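Local atomic coordinates of octaprenyl Pyrophosphate Synthase (Helicobacter pylori, PDB entry 3TC1), a protein that probably builds the octaprenyl diphosphate chain by adding isopentenyl diphosphate units to an allylic diphosphate, as polyprenyl synthetases do. Residues B[13-17]-B[64-68]; B[136-141]-B[157-162]; B[148-152]-B[230-234]. All blocks are in the same frame, centred on the assembly; numbering follows the deposited sequence.

Overall arrangement
The three contacts lie within one chain of an all-helical polyprenyl synthetase. Interaction 1 comes first along the chain and joins helix 3-18 to helix 53-80. Interaction 2 pairs helix 121-144 with helix 152-177. Interaction 3 sets the loop between those two helices against helix 227-233, so the segments of interactions 2 and 3 alternate. Their centres are about 17 Å apart, on the same side of the chain's centre. The centre of interaction 1 is about 24 Å from that of interaction 2 and, across the chain's centre, about 38 Å from that of interaction 3. The K162 side chain of interaction 2 is about 9 Å from a magnesium ion. Only interaction 2 touches the second subunit.

Interaction 1 of 3, residues B[13-17]-B[64-68]; sequences IASWI and TIVEM
W16 and T64 make the tight part of this contact. The methyl CG2 of T64 sits over one face of the indole, 3.6 Å from the centroid of its six-membered ring and 22° off the ring normal. This is a CH-pi contact. T64 places CG2 there by keeping it anti to its backbone N, while OG1 turns back to L60 O on its own helix. The rim of the same ring is also packed. M68 SD lies at the edge, 3.4 Å from W16 CE3, in a Met-aromatic contact. I65 CG1 meets the edge further round, 3.8 Å from W16 CH2. I13 lies on the other side of the T64 methyl, its CG1 3.6 Å from T64 CG2. In the all-helical polyprenyl synthetase fold, this lays the N-terminal helix 3-18 across the long helix 53-80. The two segments cross steeply, at -74°, and their axes stay 11.0 Å apart, so side chains alone fill the gap. The packing is looser beyond I13, which is partly exposed. Its CD1 comes no nearer than 4.1 Å to E67 CB, and the E67 carboxylate leads away to S40 OG. I17 is buried but also touches lightly, with CD1 4.4 Å from M68 CE. Helix 92-116 covers W16, I65 and M68, and its K111 makes a cation-pi contact with the indole.

Interaction 2 of 3, residues B[136-141]-B[157-162]; sequences RGEIED and RILEDK
R136 reaches D161 with CG anti to the backbone N and a bend at chi3 (71°) that turns the guanidinium to the facing helix. K162 is bent at chi3 as well (62°), which brings NZ back to E138 and D141. Two salt-bridge networks result. In the first, R136 grips D161 side-on. NE bonds OD2 of D161 at 3.1 Å, from above the carboxylate plane, and NH2 of R136 bonds OD1 of D161 at 3.2 Å. R133 is a second partner of that OD1. R157 stretches out, and E140 OE1 sits over one face of its guanidinium, 2.8 Å from R157 NE, a salt bridge with the planes 80° apart. E140 OE2 and D161 OD2 are only 2.8 Å apart. They are like charges and not hydrogen-bonded; R136 and R157 probably offset the charge. In the second network, K162 NZ bonds E138 OE2 at 3.1 Å and D141 OD2 more weakly. Between the networks lies G137. With no side chain there, D161 CB comes to 3.6 Å from G137 CA, and K162 CG lies against the G137 carbonyl. I158 packs its branches on E140 CB and D141. The axes approach to 8.1 Å in this near-antiparallel helical hairpin.

The E138 carboxylate lies close to the like-charged D77, in the DDxxD motif of the family, and the K162 side chain is about 9 Å from a magnesium ion. The contact thus borders the probable active site. At the other flank R136 and R157 bond I20 O and E21 O of the second subunit. Helix 121-144 pairs here with helix 152-177, whose L159 turns to helix 182-205.

Interaction 3 of 3, residues B[148-152]-B[230-234]; sequences FNSDK and LLLYE
F148 and S150 meet Y233 where the loop before helix 152-177 packs on helix 227-233 of this all-helical fold. The loop is shaped by an Asx turn. N149 OD1 accepts from D151 N, and N149 ND2 returns a bond to D151 O at 3.0 Å. D151 then occupies the N-cap of the next helix, with OD1 bonded to Q153 N.

The aromatic contact joins F148 to Y233. F148 CZ is 3.5 Å from Y233 CD1, and F148 CE2 lies over one face of the tyrosine ring, toward its rim. The ring planes are inclined at 52°, an oblique pair. Both residues hold CG anti to the backbone N, which carries the rings out to meet each other. S150 CB adds a touch at the Y233 ring, 3.7 Å from CE2. F148 also packs on F220 and T225.

The polar contacts lie on the exposed side. K152 NZ gives a salt-bridged hydrogen bond of 3.2 Å to E234 OE1, using the syn lone pair of that oxygen. The bend of the lysine at chi3 (-67°) also lays its CE against E234 OE2. A water donates to that OE2 and, at 2.7 Å, to S150 O, giving a second tie between loop and helix.

The apolar contacts centre on L230, which is buried. Its CB meets K152 CG at 3.8 Å as the two side chains pass in opposite directions, and Y155 touches it from helix 152-177. Its CD2 presses on the N149 carbonyl. N149 O is buried there without a polar partner, and L230 CD2 is 3.2 Å from it.

Interaction 1 of 3, residues B[13-17]-B[64-68]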
# COMPACT_ATOMS: atom_id res chain seq x y z
N ILE B 13 -10.07 4.41 14.95
CA ILE B 13 -8.83 4.48 14.18
C ILE B 13 -7.65 4.43 15.15
O ILE B 13 -6.68 3.70 14.93
CB ILE B 13 -8.74 5.79 13.37
CG1 ILE B 13 -9.85 5.83 12.32
CG2 ILE B 13 -7.38 5.90 12.70
CD1 ILE B 13 -9.95 7.15 11.57
N ALA B 14 -7.73 5.21 16.23
CA ALA B 14 -6.67 5.25 17.23
C ALA B 14 -6.50 3.89 17.90
O ALA B 14 -5.38 3.47 18.19
CB ALA B 14 -6.98 6.31 18.28
N SER B 15 -7.61 3.21 18.16
CA SER B 15 -7.56 1.90 18.79
C SER B 15 -6.90 0.88 17.86
O SER B 15 -6.10 0.06 18.29
CB SER B 15 -8.97 1.43 19.15
OG SER B 15 -9.54 2.28 20.12
N TRP B 16 -7.26 0.93 16.57
CA TRP B 16 -6.70 0.01 15.59
C TRP B 16 -5.20 0.22 15.43
O TRP B 16 -4.45 -0.74 15.21
CB TRP B 16 -7.43 0.17 14.25
CG TRP B 16 -8.82 -0.42 14.24
CD1 TRP B 16 -9.50 -0.95 15.31
CD2 TRP B 16 -9.70 -0.55 13.11
NE1 TRP B 16 -10.74 -1.41 14.91
CE2 TRP B 16 -10.88 -1.17 13.57
CE3 TRP B 16 -9.59 -0.21 11.76
CZ2 TRP B 16 -11.96 -1.46 12.72
CZ3 TRP B 16 -10.67 -0.49 10.91
CH2 TRP B 16 -11.83 -1.11 11.39
N ILE B 17 -4.75 1.47 15.52
CA ILE B 17 -3.32 1.75 15.41
C ILE B 17 -2.61 1.18 16.63
O ILE B 17 -1.53 0.59 16.51
CB ILE B 17 -3.03 3.28 15.32
CG1 ILE B 17 -3.47 3.81 13.96
CG2 ILE B 17 -1.54 3.56 15.52
CD1 ILE B 17 -2.75 3.18 12.79
N THR B 64 -14.57 3.37 9.56
CA THR B 64 -13.18 3.40 10.00
C THR B 64 -12.29 2.86 8.88
O THR B 64 -11.25 3.43 8.58
CB THR B 64 -12.99 2.58 11.29
OG1 THR B 64 -13.85 3.12 12.31
CG2 THR B 64 -11.55 2.66 11.77
N ILE B 65 -12.71 1.75 8.28
CA ILE B 65 -11.98 1.13 7.18
C ILE B 65 -11.85 2.12 6.02
O ILE B 65 -10.77 2.30 5.46
CB ILE B 65 -12.73 -0.14 6.68
CG1 ILE B 65 -12.61 -1.26 7.72
CG2 ILE B 65 -12.18 -0.59 5.32
CD1 ILE B 65 -13.53 -2.44 7.44
N VAL B 66 -12.96 2.77 5.68
CA VAL B 66 -12.94 3.75 4.59
C VAL B 66 -12.02 4.94 4.87
O VAL B 66 -11.29 5.39 3.98
CB VAL B 66 -14.37 4.25 4.28
CG1 VAL B 66 -14.32 5.47 3.37
CG2 VAL B 66 -15.16 3.13 3.59
N GLU B 67 -12.05 5.47 6.09
CA GLU B 67 -11.20 6.61 6.42
C GLU B 67 -9.71 6.22 6.43
O GLU B 67 -8.85 7.02 6.07
CB GLU B 67 -11.59 7.20 7.78
CG GLU B 67 -13.00 7.81 7.85
CD GLU B 67 -13.25 8.93 6.84
OE1 GLU B 67 -12.29 9.43 6.22
OE2 GLU B 67 -14.43 9.33 6.67
N MET B 68 -9.42 4.99 6.85
CA MET B 68 -8.03 4.55 6.88
C MET B 68 -7.48 4.36 5.48
O MET B 68 -6.31 4.63 5.21
CB MET B 68 -7.89 3.27 7.71
CG MET B 68 -8.03 3.56 9.19
SD MET B 68 -7.74 2.17 10.26
CE MET B 68 -5.97 1.97 10.11

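Interaction 2 of 3, residues B[136-141]-B[157-162]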
# COMPACT_ATOMS: atom_id res chain seq x y z
N ARG B 136 -4.78 2.67 -9.84
CA ARG B 136 -4.69 2.82 -11.29
C ARG B 136 -4.83 4.30 -11.63
O ARG B 136 -4.16 4.81 -12.53
CB ARG B 136 -5.78 2.02 -12.00
CG ARG B 136 -5.70 2.10 -13.52
CD ARG B 136 -6.74 1.24 -14.20
NE ARG B 136 -8.09 1.76 -14.06
CZ ARG B 136 -9.20 1.05 -14.28
NH1 ARG B 136 -9.11 -0.22 -14.64
NH2 ARG B 136 -10.39 1.61 -14.12
N GLY B 137 -5.72 4.98 -10.91
CA GLY B 137 -5.93 6.40 -11.15
C GLY B 137 -4.71 7.22 -10.78
O GLY B 137 -4.41 8.21 -11.44
N GLU B 138 -4.01 6.82 -9.73
CA GLU B 138 -2.83 7.55 -9.31
C GLU B 138 -1.76 7.44 -10.39
O GLU B 138 -1.11 8.43 -10.74
CB GLU B 138 -2.31 6.99 -7.98
CG GLU B 138 -1.01 7.63 -7.52
CD GLU B 138 -1.14 9.12 -7.25
OE1 GLU B 138 -0.10 9.76 -6.98
OE2 GLU B 138 -2.27 9.66 -7.31
N ILE B 139 -1.58 6.24 -10.93
CA ILE B 139 -0.60 6.02 -11.98
C ILE B 139 -0.99 6.79 -13.23
O ILE B 139 -0.15 7.40 -13.89
CB ILE B 139 -0.46 4.53 -12.32
CG1 ILE B 139 0.19 3.79 -11.15
CG2 ILE B 139 0.37 4.34 -13.59
CD1 ILE B 139 0.32 2.30 -11.36
N GLU B 140 -2.27 6.75 -13.56
CA GLU B 140 -2.78 7.47 -14.72
C GLU B 140 -2.51 8.96 -14.56
O GLU B 140 -2.06 9.63 -15.49
CB GLU B 140 -4.29 7.24 -14.85
CG GLU B 140 -4.68 5.86 -15.39
CD GLU B 140 -6.16 5.54 -15.22
OE1 GLU B 140 -6.64 4.58 -15.86
OE2 GLU B 140 -6.84 6.24 -14.44
N ASP B 141 -2.77 9.48 -13.37
CA ASP B 141 -2.58 10.89 -13.10
C ASP B 141 -1.14 11.37 -13.30
O ASP B 141 -0.91 12.42 -13.91
CB ASP B 141 -3.05 11.21 -11.67
CG ASP B 141 -3.47 12.67 -11.50
OD1 ASP B 141 -3.97 13.27 -12.47
OD2 ASP B 141 -3.33 13.20 -10.38
N ARG B 157 -11.42 9.93 -16.77
CA ARG B 157 -11.04 8.60 -16.30
C ARG B 157 -10.28 8.72 -14.99
O ARG B 157 -10.50 7.94 -14.05
CB ARG B 157 -10.18 7.89 -17.35
CG ARG B 157 -9.77 6.49 -16.94
CD ARG B 157 -9.09 5.75 -18.07
NE ARG B 157 -8.74 4.39 -17.67
CZ ARG B 157 -8.24 3.47 -18.49
NH1 ARG B 157 -8.04 3.76 -19.77
NH2 ARG B 157 -7.95 2.26 -18.04
N ILE B 158 -9.39 9.70 -14.91
CA ILE B 158 -8.62 9.91 -13.69
C ILE B 158 -9.52 10.32 -12.53
O ILE B 158 -9.40 9.79 -11.43
CB ILE B 158 -7.54 11.00 -13.89
CG1 ILE B 158 -6.49 10.50 -14.90
CG2 ILE B 158 -6.90 11.37 -12.56
CD1 ILE B 158 -5.45 11.54 -15.29
N LEU B 159 -10.44 11.26 -12.78
CA LEU B 159 -11.35 11.71 -11.73
C LEU B 159 -12.17 10.55 -11.19
O LEU B 159 -12.36 10.43 -9.98
CB LEU B 159 -12.29 12.80 -12.25
CG LEU B 159 -12.00 14.20 -11.70
CD1 LEU B 159 -10.63 14.62 -12.20
CD2 LEU B 159 -13.07 15.20 -12.13
N GLU B 160 -12.67 9.72 -12.09
CA GLU B 160 -13.47 8.56 -11.71
C GLU B 160 -12.66 7.55 -10.90
O GLU B 160 -13.11 7.05 -9.87
CB GLU B 160 -14.04 7.90 -12.97
CG GLU B 160 -15.07 8.73 -13.72
CD GLU B 160 -15.20 8.32 -15.17
OE1 GLU B 160 -14.82 7.18 -15.50
OE2 GLU B 160 -15.69 9.13 -15.99
N ASP B 161 -11.45 7.25 -11.38
CA ASP B 161 -10.59 6.29 -10.69
C ASP B 161 -10.04 6.79 -9.36
O ASP B 161 -10.06 6.06 -8.36
CB ASP B 161 -9.42 5.87 -11.58
CG ASP B 161 -9.83 4.88 -12.65
OD1 ASP B 161 -10.92 4.28 -12.51
OD2 ASP B 161 -9.06 4.67 -13.61
N LYS B 162 -9.53 8.02 -9.33
CA LYS B 162 -8.95 8.57 -8.11
C LYS B 162 -9.92 9.09 -7.06
O LYS B 162 -9.58 9.12 -5.87
CB LYS B 162 -7.96 9.68 -8.43
CG LYS B 162 -6.64 9.21 -9.01
CD LYS B 162 -5.61 10.33 -8.98
CE LYS B 162 -5.32 10.77 -7.54
NZ LYS B 162 -4.37 11.91 -7.48

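Interaction 3 of 3, residues B[148-152]-B[230-234]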
# COMPACT_ATOMS: atom_id res chain seq x y z
N PHE B 148 1.42 18.57 -21.00
CA PHE B 148 0.11 19.20 -21.09
C PHE B 148 -0.86 18.22 -21.76
O PHE B 148 -0.51 17.60 -22.77
CB PHE B 148 0.19 20.48 -21.92
CG PHE B 148 -1.14 21.18 -22.08
CD1 PHE B 148 -1.62 22.03 -21.10
CD2 PHE B 148 -1.92 20.95 -23.21
CE1 PHE B 148 -2.86 22.65 -21.23
CE2 PHE B 148 -3.16 21.55 -23.36
CZ PHE B 148 -3.63 22.40 -22.37
N ASN B 149 -2.06 18.10 -21.21
CA ASN B 149 -3.06 17.20 -21.77
C ASN B 149 -4.33 17.93 -22.21
O ASN B 149 -4.91 18.68 -21.43
CB ASN B 149 -3.46 16.13 -20.74
CG ASN B 149 -4.69 15.36 -21.18
OD1 ASN B 149 -4.73 14.82 -22.29
ND2 ASN B 149 -5.71 15.30 -20.32
N SER B 150 -4.76 17.69 -23.44
CA SER B 150 -5.96 18.33 -23.96
C SER B 150 -7.10 17.32 -24.15
O SER B 150 -8.19 17.69 -24.59
CB SER B 150 -5.67 19.02 -25.29
OG SER B 150 -5.44 18.07 -26.31
N ASP B 151 -6.83 16.05 -23.85
CA ASP B 151 -7.83 15.00 -24.00
C ASP B 151 -8.68 14.94 -22.74
O ASP B 151 -8.24 14.41 -21.71
CB ASP B 151 -7.16 13.64 -24.23
CG ASP B 151 -8.16 12.54 -24.57
OD1 ASP B 151 -9.36 12.67 -24.23
OD2 ASP B 151 -7.75 11.52 -25.17
N LYS B 152 -9.89 15.48 -22.81
CA LYS B 152 -10.78 15.48 -21.65
C LYS B 152 -11.16 14.09 -21.17
O LYS B 152 -11.43 13.90 -19.99
CB LYS B 152 -12.05 16.28 -21.94
CG LYS B 152 -11.86 17.79 -21.87
CD LYS B 152 -13.19 18.54 -21.89
CE LYS B 152 -13.90 18.40 -23.23
NZ LYS B 152 -15.08 19.31 -23.32
N LEU B 230 -8.72 22.57 -19.34
CA LEU B 230 -9.20 21.86 -20.52
C LEU B 230 -10.23 22.71 -21.27
O LEU B 230 -10.15 22.88 -22.48
CB LEU B 230 -9.82 20.52 -20.11
CG LEU B 230 -8.78 19.51 -19.60
CD1 LEU B 230 -9.44 18.42 -18.77
CD2 LEU B 230 -8.04 18.93 -20.82
N LEU B 231 -11.20 23.24 -20.53
CA LEU B 231 -12.24 24.07 -21.13
C LEU B 231 -11.65 25.36 -21.70
O LEU B 231 -12.06 25.82 -22.76
CB LEU B 231 -13.33 24.39 -20.09
CG LEU B 231 -14.13 23.19 -19.57
CD1 LEU B 231 -15.13 23.66 -18.52
CD2 LEU B 231 -14.86 22.52 -20.73
N LEU B 232 -10.68 25.93 -20.99
CA LEU B 232 -10.03 27.16 -21.46
C LEU B 232 -9.29 26.89 -22.76
O LEU B 232 -9.42 27.63 -23.73
CB LEU B 232 -9.03 27.68 -20.42
CG LEU B 232 -8.24 28.92 -20.87
CD1 LEU B 232 -9.20 30.08 -21.11
CD2 LEU B 232 -7.20 29.30 -19.83
N TYR B 233 -8.49 25.82 -22.78
CA TYR B 233 -7.71 25.45 -23.95
C TYR B 233 -8.55 25.34 -25.22
O TYR B 233 -8.10 25.70 -26.31
CB TYR B 233 -7.00 24.11 -23.71
CG TYR B 233 -6.12 23.69 -24.86
CD1 TYR B 233 -4.88 24.28 -25.07
CD2 TYR B 233 -6.55 22.72 -25.77
CE1 TYR B 233 -4.09 23.93 -26.15
CE2 TYR B 233 -5.77 22.37 -26.86
CZ TYR B 233 -4.54 22.97 -27.04
OH TYR B 233 -3.75 22.61 -28.10
N GLU B 234 -9.76 24.81 -25.08
CA GLU B 234 -10.68 24.65 -26.21
C GLU B 234 -11.19 25.97 -26.78
O GLU B 234 -11.71 26.01 -27.90
CB GLU B 234 -11.87 23.78 -25.78
CG GLU B 234 -11.55 22.30 -25.67
CD GLU B 234 -12.52 21.55 -24.77
OE1 GLU B 234 -13.72 21.88 -24.77
OE2 GLU B 234 -12.07 20.61 -24.08
O HOH W 1 -9.13 20.26 -24.58